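PDB 4GM6: PfkB family carbohydrate kinase from Listeria grayi DSM 20601, which probably phosphorylates a sugar or sugar acid at the expense of a nucleoside triphosphate. Local coordinates for residues Q130-S133 and F134-H137; A162-T165 and F166-E169; E306-P309 and D310-V313; V89-L92 and W93-V97. One frame throughout, in Å; residues are numbered along the deposited sequence.

Interaction 1. Residues Q130-S133 and F134-H137; sequences QHSS and FARH
Ser-132 and Ala-135 meet where the chain turns into the short helix 133-136: Ser-132 OG accepts from Ala-135 N at 3.0 Å, with an N-H...O angle of 161°. Ser-132 is the N-cap residue, and this is its capping bond. OG stands between the backbone N and the carbonyl carbon of its own residue (chi1 72°), which brings it round to the amide that no earlier helical carbonyl serves; a short hydroxyl side chain suits that task. The Ala-135 methyl lies close beside the same oxygen, CB to OG 3.3 Å. Ser-132 O meanwhile takes Arg-136 N at 2.9 Å, closing the first helical turn.

Arg-136 then runs back along the chain, its CD packed at 3.3 Å from His-131 O and at the edge of the imidazole, near the ring plane. A bend at chi3 (70°) turns the guanidinium, and its NH1 holds a water, in the guanidinium plane, that also donates weakly to His-131 O. A second water donates to Ser-133 O and sits at the edge of the His-137 ring, 2.8 Å from ND1.

Further out, Ser-133 OG reaches Ala-105 O and Arg-108 O, and His-131 stacks on His-131 of the second subunit. Because Ser-132 OG accepts from Ala-135 N, its own proton most probably goes to Glu-32 OE2, with Arg-129 O a weak alternative; this would hold its rotation and tie the helix start to the loop of Glu-32.

Interaction 2. Residues A162-T165 and F166-E169; sequences ALST and FWLE
Ser-164, in an extended conformation, separates the weakly bonded helical end at Ala-162 and Leu-163 from helix 165-180, whose first turns are closed by Leu-168 N to Ser-164 O and Glu-169 N to Thr-165 O, each 3.0 Å.

Ser-164 is the N-cap. Its OG accepts from Trp-167 N at 3.0 Å, and serine suits the place because its hydroxyl is short enough to fold back over the first turn. The same oxygen touches the indole at CD1, 3.2 Å away, and lies at the edge of the Phe-166 ring. Those two aromatic groups are themselves set against each other: Phe-166 CE2 rests 3.7 Å above the centre of the Trp-167 ring, while Trp-167 CD1 meets the phenyl edge in its plane. Phe-166 CG lies opposite the backbone N (chi1 166°), whereas Trp-167 CG lies opposite the carbonyl carbon (chi1 -81°), and the two rings converge on one flank of the helix. Leu-163 adds a looser apolar touch, CB to Trp-167 CD1 4.5 Å. On another flank Glu-169 lays CG at 3.1 Å from Thr-165 O, its aliphatic part following the helix while its extended chain carries the carboxylate outward at an exposed position.

The indole suits its buried place because NE1 has Phe-134 O as partner and the ring stacks on Phe-134, so helix 165-180 is joined to helix 133-136, while Leu-168 packs on Gln-207 and Leu-208 of helix 198-208.

Interaction 3. Residues E306-P309 and D310-V313; sequences EWRP and DETV
Arg-308 lies across Asp-310 and Glu-311 in a three-residue salt-bridge network at the N-terminus of helix 309-323, with Arg-308 itself in the N-cap position. Asp-310 approaches over a face of the guanidinium: OD1 stands 3.1 Å above its plane toward the rim, and the carboxylate is turned 65° from that plane, while OD2 makes the salt bridge to Arg-308 NH1 at 3.2 Å. Glu-311 is less steeply turned, 37°, and its OE2 forms a second salt bridge, its hydrogen bond weak, to Arg-308 NE at 3.3 Å. The bend of the arginine at chi3 folds its head back over both acids. Acidic residues fit this first turn, where the helix dipole would probably stabilise their charge, and Pro-309 suits a first-turn position whose backbone nitrogen needs no helical acceptor.

Trp-307, just before the cap, packs its CB against Thr-312 OG1 at 3.6 Å, while its ring meets His-301 and Phe-315, joining the loop to helices 291-304 and 309-323. Thr-312 OG1 also donates weakly to Arg-308 O.

Glu-311 also reaches the backbone: OE2 accepts from Arg-308 N at 2.7 Å, on its anti side and 26° out of the carboxylate plane.

Interaction 4. Residues V89-L92 and W93-V97; sequences VEHL and WRHQV
Trp-93 lies back along the helix over Val-89 and Glu-90, and its side chain can be followed outward. CB sits 3.5 Å from Glu-90 O. CG, opposite the carbonyl carbon (chi1 -72°), sends the indole back over the preceding turn, where Val-89 O lies over a ring face, 3.7 Å from CG. Farther out, Val-89 CG1 makes a CH-pi contact, 4.2 Å from the centroid of the five-membered ring, and touches CE2 and CZ2. On the six-membered ring, CE3 and CZ3 meet Glu-90 CG, the aliphatic part of a residue whose carboxylate pairs with Lys-86. NE1 bonds Thr-99 OG1, so a broad apolar ring with one polar edge suits this place.

The helix 83-94 belongs to the beta-alpha-beta unit of strands 73-79 and 97-104, and a Schellman motif ends it: Val-97 N bonds Leu-92 O at 2.9 Å and Gln-96 N bonds Trp-93 O, with Gln-96 at positive phi. Leu-92 CD2 packs on Val-97 CB at 3.9 Å, an apolar contact across the turn.

On another flank, the edge of His-95 points to the face of His-91 in an offset edge-to-face pair, planes at 68°, and His-95 CD2 lies 3.6 Å from His-91 CE1. His-95 ND1 bonds Lys-68.

Interactions 1 and 2 touch directly, their centres 11 Å apart: beside the bond that joins Phe-134 to Trp-167, Phe-134 CD2 packs on Leu-163 CD1 at 3.7 Å, so two serine-capped helix starts share an aromatic seam. Interaction 4 lies in the same region, with its nearest atoms about 10 Å from interaction 1 and about 13 Å from interaction 2; strand 73-79 is a common neighbour of interactions 1 and 4. Interaction 3 stands apart, on the opposite side of the chain's centre from interactions 1 and 2, its centre about 38 Å and about 34 Å from theirs. All four lie at helix ends, and interactions 1 and 4 also touch neighbouring subunits, which interactions 2 and 3 do not.

Interaction 1. Residues Q130-S133 and F134-H137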
loop_
_atom_site.group_PDB
_atom_site.type_symbol
_atom_site.label_atom_id
_atom_site.label_comp_id
_atom_site.label_asym_id
_atom_site.label_seq_id
_atom_site.Cartn_x
_atom_site.Cartn_y
_atom_site.Cartn_z
ATOM N N GLN C 130 17.893 -23.955 5.654
ATOM C CA GLN C 130 19.087 -24.615 6.172
ATOM C C GLN C 130 19.770 -23.751 7.226
ATOM O O GLN C 130 19.671 -22.517 7.209
ATOM C CB GLN C 130 20.089 -24.918 5.062
ATOM C CG GLN C 130 19.721 -26.094 4.179
ATOM C CD GLN C 130 20.728 -26.304 3.068
ATOM O OE1 GLN C 130 21.930 -26.406 3.317
ATOM N NE2 GLN C 130 20.244 -26.361 1.831
ATOM N N HIS C 131 20.474 -24.418 8.128
ATOM C CA HIS C 131 21.273 -23.766 9.171
ATOM C C HIS C 131 20.428 -22.999 10.183
ATOM O O HIS C 131 20.959 -22.237 10.981
ATOM C CB HIS C 131 22.333 -22.838 8.572
ATOM C CG HIS C 131 23.112 -23.447 7.450
ATOM N ND1 HIS C 131 24.175 -24.301 7.656
ATOM C CD2 HIS C 131 22.995 -23.310 6.107
ATOM C CE1 HIS C 131 24.673 -24.670 6.490
ATOM N NE2 HIS C 131 23.976 -24.084 5.534
ATOM N N SER C 132 19.119 -23.206 10.163
ATOM C CA SER C 132 18.262 -22.614 11.183
ATOM C C SER C 132 18.564 -23.208 12.567
ATOM O O SER C 132 19.159 -24.285 12.679
ATOM C CB SER C 132 16.781 -22.800 10.819
ATOM O OG SER C 132 16.389 -24.165 10.972
ATOM N N SER C 133 18.151 -22.507 13.620
ATOM C CA SER C 133 18.249 -23.033 14.985
ATOM C C SER C 133 17.662 -24.439 15.083
ATOM O O SER C 133 18.281 -25.358 15.633
ATOM C CB SER C 133 17.527 -22.105 15.965
ATOM O OG SER C 133 18.062 -20.788 15.912
ATOM N N PHE C 134 16.449 -24.606 14.574
ATOM C CA PHE C 134 15.800 -25.907 14.637
ATOM C C PHE C 134 16.611 -26.958 13.886
ATOM O O PHE C 134 16.879 -28.041 14.404
ATOM C CB PHE C 134 14.388 -25.844 14.070
ATOM C CG PHE C 134 13.572 -27.069 14.372
ATOM C CD1 PHE C 134 12.649 -27.062 15.399
ATOM C CD2 PHE C 134 13.753 -28.235 13.645
ATOM C CE1 PHE C 134 11.897 -28.183 15.683
ATOM C CE2 PHE C 134 13.007 -29.370 13.925
ATOM C CZ PHE C 134 12.074 -29.342 14.947
ATOM N N ALA C 135 17.011 -26.622 12.663
ATOM C CA ALA C 135 17.757 -27.556 11.827
ATOM C C ALA C 135 19.074 -27.983 12.466
ATOM O O ALA C 135 19.440 -29.156 12.409
ATOM C CB ALA C 135 18.001 -26.961 10.446
ATOM N N ARG C 136 19.790 -27.043 13.076
ATOM C CA ARG C 136 21.099 -27.370 13.642
ATOM C C ARG C 136 21.044 -27.877 15.084
ATOM O O ARG C 136 22.069 -28.213 15.673
ATOM C CB ARG C 136 22.045 -26.172 13.513
ATOM C CG ARG C 136 22.364 -25.861 12.057
ATOM C CD ARG C 136 23.117 -24.557 11.870
ATOM N NE ARG C 136 24.487 -24.636 12.366
ATOM C CZ ARG C 136 24.907 -24.026 13.466
ATOM N NH1 ARG C 136 24.060 -23.287 14.178
ATOM N NH2 ARG C 136 26.167 -24.152 13.853
ATOM N N HIS C 137 19.847 -27.945 15.653
ATOM C CA HIS C 137 19.728 -28.282 17.063
ATOM C C HIS C 137 20.126 -29.736 17.285
ATOM O O HIS C 137 19.734 -30.616 16.518
ATOM C CB HIS C 137 18.302 -28.015 17.558
ATOM C CG HIS C 137 18.193 -27.897 19.046
ATOM N ND1 HIS C 137 18.648 -26.796 19.742
ATOM C CD2 HIS C 137 17.687 -28.745 19.973
ATOM C CE1 HIS C 137 18.419 -26.967 21.030
ATOM N NE2 HIS C 137 17.839 -28.144 21.199
HETATM O O HOH W 1 21.593 -21.705 14.270
HETATM O O HOH W 2 19.704 -24.915 17.893
#

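Interaction 2. Residues A162-T165 and F166-E169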
loop_
_atom_site.group_PDB
_atom_site.type_symbol
_atom_site.label_atom_id
_atom_site.label_comp_id
_atom_site.label_asym_id
_atom_site.label_seq_id
_atom_site.Cartn_x
_atom_site.Cartn_y
_atom_site.Cartn_z
ATOM N N ALA C 162 13.111 -35.324 8.338
ATOM C CA ALA C 162 14.032 -35.172 7.211
ATOM C C ALA C 162 15.151 -34.165 7.504
ATOM O O ALA C 162 16.161 -34.118 6.797
ATOM C CB ALA C 162 13.265 -34.744 5.956
ATOM N N LEU C 163 14.974 -33.354 8.541
ATOM C CA LEU C 163 15.885 -32.232 8.744
ATOM C C LEU C 163 17.264 -32.675 9.220
ATOM O O LEU C 163 18.285 -32.090 8.852
ATOM C CB LEU C 163 15.267 -31.190 9.684
ATOM C CG LEU C 163 14.055 -30.435 9.110
ATOM C CD1 LEU C 163 13.518 -29.407 10.096
ATOM C CD2 LEU C 163 14.394 -29.761 7.787
ATOM N N SER C 164 17.302 -33.723 10.027
ATOM C CA SER C 164 18.573 -34.235 10.496
ATOM C C SER C 164 18.391 -35.608 11.124
ATOM O O SER C 164 17.284 -36.004 11.475
ATOM C CB SER C 164 19.182 -33.274 11.515
ATOM O OG SER C 164 18.462 -33.341 12.730
ATOM N N THR C 165 19.485 -36.338 11.271
ATOM C CA THR C 165 19.400 -37.659 11.861
ATOM C C THR C 165 19.052 -37.506 13.344
ATOM O O THR C 165 18.358 -38.344 13.924
ATOM C CB THR C 165 20.705 -38.453 11.670
ATOM O OG1 THR C 165 21.736 -37.880 12.478
ATOM C CG2 THR C 165 21.131 -38.421 10.206
ATOM N N PHE C 166 19.519 -36.418 13.948
ATOM C CA PHE C 166 19.115 -36.091 15.303
ATOM C C PHE C 166 17.592 -35.980 15.442
ATOM O O PHE C 166 17.022 -36.508 16.388
ATOM C CB PHE C 166 19.732 -34.768 15.758
ATOM C CG PHE C 166 19.088 -34.219 16.996
ATOM C CD1 PHE C 166 19.559 -34.577 18.249
ATOM C CD2 PHE C 166 17.988 -33.387 16.911
ATOM C CE1 PHE C 166 18.959 -34.096 19.398
ATOM C CE2 PHE C 166 17.387 -32.894 18.055
ATOM C CZ PHE C 166 17.871 -33.258 19.303
ATOM N N TRP C 167 16.944 -35.249 14.534
ATOM C CA TRP C 167 15.491 -35.074 14.609
ATOM C C TRP C 167 14.735 -36.361 14.290
ATOM O O TRP C 167 13.721 -36.667 14.920
ATOM C CB TRP C 167 15.011 -33.910 13.724
ATOM C CG TRP C 167 15.214 -32.596 14.406
ATOM C CD1 TRP C 167 16.085 -31.600 14.042
ATOM C CD2 TRP C 167 14.572 -32.150 15.607
ATOM N NE1 TRP C 167 16.004 -30.556 14.936
ATOM C CE2 TRP C 167 15.092 -30.872 15.910
ATOM C CE3 TRP C 167 13.593 -32.698 16.449
ATOM C CZ2 TRP C 167 14.669 -30.135 17.019
ATOM C CZ3 TRP C 167 13.172 -31.961 17.552
ATOM C CH2 TRP C 167 13.712 -30.692 17.823
ATOM N N LEU C 168 15.237 -37.116 13.314
ATOM C CA LEU C 168 14.676 -38.426 13.015
ATOM C C LEU C 168 14.637 -39.265 14.286
ATOM O O LEU C 168 13.583 -39.795 14.654
ATOM C CB LEU C 168 15.488 -39.153 11.926
ATOM C CG LEU C 168 15.131 -40.634 11.675
ATOM C CD1 LEU C 168 13.649 -40.832 11.321
ATOM C CD2 LEU C 168 16.028 -41.201 10.585
ATOM N N GLU C 169 15.783 -39.374 14.962
ATOM C CA GLU C 169 15.890 -40.248 16.143
ATOM C C GLU C 169 15.228 -39.631 17.369
ATOM O O GLU C 169 14.832 -40.343 18.291
ATOM C CB GLU C 169 17.346 -40.574 16.477
ATOM C CG GLU C 169 18.185 -41.062 15.310
ATOM C CD GLU C 169 19.558 -41.521 15.771
ATOM O OE1 GLU C 169 20.165 -40.846 16.638
ATOM O OE2 GLU C 169 20.028 -42.564 15.271
#

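Interaction 3. Residues E306-P309 and D310-V313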
loop_
_atom_site.group_PDB
_atom_site.type_symbol
_atom_site.label_atom_id
_atom_site.label_comp_id
_atom_site.label_asym_id
_atom_site.label_seq_id
_atom_site.Cartn_x
_atom_site.Cartn_y
_atom_site.Cartn_z
ATOM N N GLU C 306 -14.790 -37.875 18.647
ATOM C CA GLU C 306 -15.448 -39.160 18.465
ATOM C C GLU C 306 -16.613 -39.099 17.485
ATOM O O GLU C 306 -17.580 -39.850 17.622
ATOM C CB GLU C 306 -15.921 -39.712 19.808
ATOM C CG GLU C 306 -14.868 -39.620 20.894
ATOM C CD GLU C 306 -15.001 -40.734 21.903
ATOM O OE1 GLU C 306 -13.976 -41.119 22.498
ATOM O OE2 GLU C 306 -16.132 -41.235 22.082
ATOM N N TRP C 307 -16.521 -38.205 16.503
ATOM C CA TRP C 307 -17.525 -38.130 15.451
ATOM C C TRP C 307 -17.447 -39.363 14.576
ATOM O O TRP C 307 -16.451 -40.073 14.586
ATOM C CB TRP C 307 -17.288 -36.908 14.569
ATOM C CG TRP C 307 -17.440 -35.599 15.269
ATOM C CD1 TRP C 307 -17.947 -35.383 16.519
ATOM C CD2 TRP C 307 -17.122 -34.313 14.735
ATOM N NE1 TRP C 307 -17.937 -34.037 16.804
ATOM C CE2 TRP C 307 -17.439 -33.359 15.724
ATOM C CE3 TRP C 307 -16.588 -33.877 13.520
ATOM C CZ2 TRP C 307 -17.243 -31.992 15.532
ATOM C CZ3 TRP C 307 -16.393 -32.515 13.328
ATOM C CH2 TRP C 307 -16.722 -31.590 14.331
ATOM N N ARG C 308 -18.487 -39.607 13.794
ATOM C CA ARG C 308 -18.445 -40.712 12.846
ATOM C C ARG C 308 -17.575 -40.359 11.638
ATOM O O ARG C 308 -17.341 -39.181 11.353
ATOM C CB ARG C 308 -19.860 -41.123 12.432
ATOM C CG ARG C 308 -20.625 -41.798 13.565
ATOM C CD ARG C 308 -22.125 -41.834 13.331
ATOM N NE ARG C 308 -22.610 -40.561 12.812
ATOM C CZ ARG C 308 -23.104 -40.403 11.590
ATOM N NH1 ARG C 308 -23.191 -41.450 10.778
ATOM N NH2 ARG C 308 -23.517 -39.206 11.184
ATOM N N PRO C 309 -17.084 -41.384 10.927
ATOM C CA PRO C 309 -16.198 -41.158 9.786
ATOM C C PRO C 309 -16.767 -40.152 8.776
ATOM O O PRO C 309 -16.049 -39.251 8.336
ATOM C CB PRO C 309 -16.079 -42.545 9.149
ATOM C CG PRO C 309 -16.383 -43.511 10.260
ATOM C CD PRO C 309 -17.381 -42.814 11.142
ATOM N N ASP C 310 -18.036 -40.304 8.399
ATOM C CA ASP C 310 -18.622 -39.411 7.398
ATOM C C ASP C 310 -18.694 -37.965 7.879
ATOM O O ASP C 310 -18.576 -37.028 7.079
ATOM C CB ASP C 310 -20.000 -39.899 6.950
ATOM C CG ASP C 310 -20.885 -40.290 8.111
ATOM O OD1 ASP C 310 -20.821 -39.631 9.170
ATOM O OD2 ASP C 310 -21.651 -41.259 7.956
ATOM N N GLU C 311 -18.898 -37.777 9.180
ATOM C CA GLU C 311 -18.915 -36.429 9.745
ATOM C C GLU C 311 -17.540 -35.808 9.627
ATOM O O GLU C 311 -17.380 -34.711 9.109
ATOM C CB GLU C 311 -19.318 -36.457 11.219
ATOM C CG GLU C 311 -20.797 -36.696 11.483
ATOM C CD GLU C 311 -21.079 -36.908 12.960
ATOM O OE1 GLU C 311 -21.693 -36.011 13.577
ATOM O OE2 GLU C 311 -20.668 -37.960 13.509
ATOM N N THR C 312 -16.538 -36.524 10.114
ATOM C CA THR C 312 -15.184 -35.990 10.160
ATOM C C THR C 312 -14.681 -35.590 8.775
ATOM O O THR C 312 -14.227 -34.454 8.566
ATOM C CB THR C 312 -14.227 -37.004 10.796
ATOM O OG1 THR C 312 -14.609 -37.212 12.159
ATOM C CG2 THR C 312 -12.796 -36.497 10.743
ATOM N N VAL C 313 -14.770 -36.522 7.828
ATOM C CA VAL C 313 -14.333 -36.255 6.457
ATOM C C VAL C 313 -15.073 -35.063 5.828
ATOM O O VAL C 313 -14.496 -34.312 5.041
ATOM C CB VAL C 313 -14.456 -37.499 5.557
ATOM C CG1 VAL C 313 -15.909 -37.743 5.159
ATOM C CG2 VAL C 313 -13.568 -37.356 4.327
#

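Interaction 4. Residues V89-L92 and W93-V97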
loop_
_atom_site.group_PDB
_atom_site.type_symbol
_atom_site.label_atom_id
_atom_site.label_comp_id
_atom_site.label_asym_id
_atom_site.label_seq_id
_atom_site.Cartn_x
_atom_site.Cartn_y
_atom_site.Cartn_z
ATOM N N VAL C 89 7.355 -16.829 18.128
ATOM C CA VAL C 89 6.771 -17.087 19.445
ATOM C C VAL C 89 5.479 -16.275 19.618
ATOM O O VAL C 89 4.464 -16.799 20.083
ATOM C CB VAL C 89 7.772 -16.775 20.576
ATOM C CG1 VAL C 89 7.133 -16.980 21.948
ATOM C CG2 VAL C 89 9.004 -17.664 20.447
ATOM N N GLU C 90 5.509 -15.004 19.226
ATOM C CA GLU C 90 4.328 -14.145 19.340
ATOM C C GLU C 90 3.157 -14.663 18.474
ATOM O O GLU C 90 1.990 -14.559 18.850
ATOM C CB GLU C 90 4.680 -12.684 19.026
ATOM C CG GLU C 90 5.818 -12.138 19.893
ATOM C CD GLU C 90 6.394 -10.787 19.437
ATOM O OE1 GLU C 90 6.812 -10.645 18.256
ATOM O OE2 GLU C 90 6.469 -9.862 20.284
ATOM N N HIS C 91 3.476 -15.238 17.326
ATOM C CA HIS C 91 2.469 -15.908 16.507
ATOM C C HIS C 91 1.790 -17.067 17.281
ATOM O O HIS C 91 0.574 -17.227 17.226
ATOM C CB HIS C 91 3.121 -16.381 15.219
ATOM C CG HIS C 91 2.352 -17.422 14.473
ATOM N ND1 HIS C 91 1.369 -17.107 13.562
ATOM C CD2 HIS C 91 2.456 -18.773 14.464
ATOM C CE1 HIS C 91 0.888 -18.218 13.030
ATOM N NE2 HIS C 91 1.533 -19.245 13.558
ATOM N N LEU C 92 2.569 -17.856 18.020
ATOM C CA LEU C 92 2.003 -18.911 18.867
ATOM C C LEU C 92 1.080 -18.340 19.945
ATOM O O LEU C 92 -0.015 -18.860 20.165
ATOM C CB LEU C 92 3.109 -19.756 19.507
ATOM C CG LEU C 92 3.920 -20.565 18.494
ATOM C CD1 LEU C 92 5.111 -21.244 19.138
ATOM C CD2 LEU C 92 3.039 -21.582 17.788
ATOM N N TRP C 93 1.523 -17.278 20.611
ATOM C CA TRP C 93 0.729 -16.626 21.655
ATOM C C TRP C 93 -0.604 -16.136 21.115
ATOM O O TRP C 93 -1.661 -16.387 21.699
ATOM C CB TRP C 93 1.452 -15.402 22.222
ATOM C CG TRP C 93 2.640 -15.679 23.095
ATOM C CD1 TRP C 93 2.986 -16.863 23.670
ATOM C CD2 TRP C 93 3.628 -14.721 23.515
ATOM N NE1 TRP C 93 4.139 -16.710 24.414
ATOM C CE2 TRP C 93 4.552 -15.404 24.334
ATOM C CE3 TRP C 93 3.822 -13.352 23.268
ATOM C CZ2 TRP C 93 5.660 -14.762 24.916
ATOM C CZ3 TRP C 93 4.923 -12.714 23.847
ATOM C CH2 TRP C 93 5.828 -13.422 24.661
ATOM N N ARG C 94 -0.531 -15.382 20.024
ATOM C CA ARG C 94 -1.702 -14.806 19.384
ATOM C C ARG C 94 -2.756 -15.881 19.125
ATOM O O ARG C 94 -3.946 -15.611 19.210
ATOM C CB ARG C 94 -1.300 -14.105 18.073
ATOM C CG ARG C 94 -2.469 -13.597 17.236
ATOM C CD ARG C 94 -2.025 -13.087 15.861
ATOM N NE ARG C 94 -1.568 -11.697 15.905
ATOM C CZ ARG C 94 -2.022 -10.721 15.124
ATOM N NH1 ARG C 94 -2.953 -10.964 14.199
ATOM N NH2 ARG C 94 -1.524 -9.496 15.265
ATOM N N HIS C 95 -2.314 -17.100 18.824
ATOM C CA HIS C 95 -3.238 -18.182 18.470
ATOM C C HIS C 95 -3.378 -19.205 19.588
ATOM O O HIS C 95 -3.912 -20.300 19.384
ATOM C CB HIS C 95 -2.802 -18.859 17.174
ATOM C CG HIS C 95 -2.870 -17.959 15.984
ATOM N ND1 HIS C 95 -4.064 -17.494 15.474
ATOM C CD2 HIS C 95 -1.895 -17.417 15.216
ATOM C CE1 HIS C 95 -3.824 -16.714 14.436
ATOM N NE2 HIS C 95 -2.517 -16.652 14.255
ATOM N N GLN C 96 -2.872 -18.829 20.759
ATOM C CA GLN C 96 -3.020 -19.592 22.002
ATOM C C GLN C 96 -2.457 -21.010 21.970
ATOM O O GLN C 96 -2.997 -21.914 22.599
ATOM C CB GLN C 96 -4.479 -19.578 22.453
ATOM C CG GLN C 96 -4.949 -18.179 22.813
ATOM C CD GLN C 96 -6.289 -18.174 23.508
ATOM O OE1 GLN C 96 -7.318 -18.456 22.895
ATOM N NE2 GLN C 96 -6.287 -17.845 24.798
ATOM N N VAL C 97 -1.365 -21.206 21.242
ATOM C CA VAL C 97 -0.631 -22.460 21.346
ATOM C C VAL C 97 0.357 -22.287 22.488
ATOM O O VAL C 97 1.003 -21.245 22.591
ATOM C CB VAL C 97 0.123 -22.777 20.045
ATOM C CG1 VAL C 97 0.910 -24.066 20.183
ATOM C CG2 VAL C 97 -0.857 -22.879 18.884
#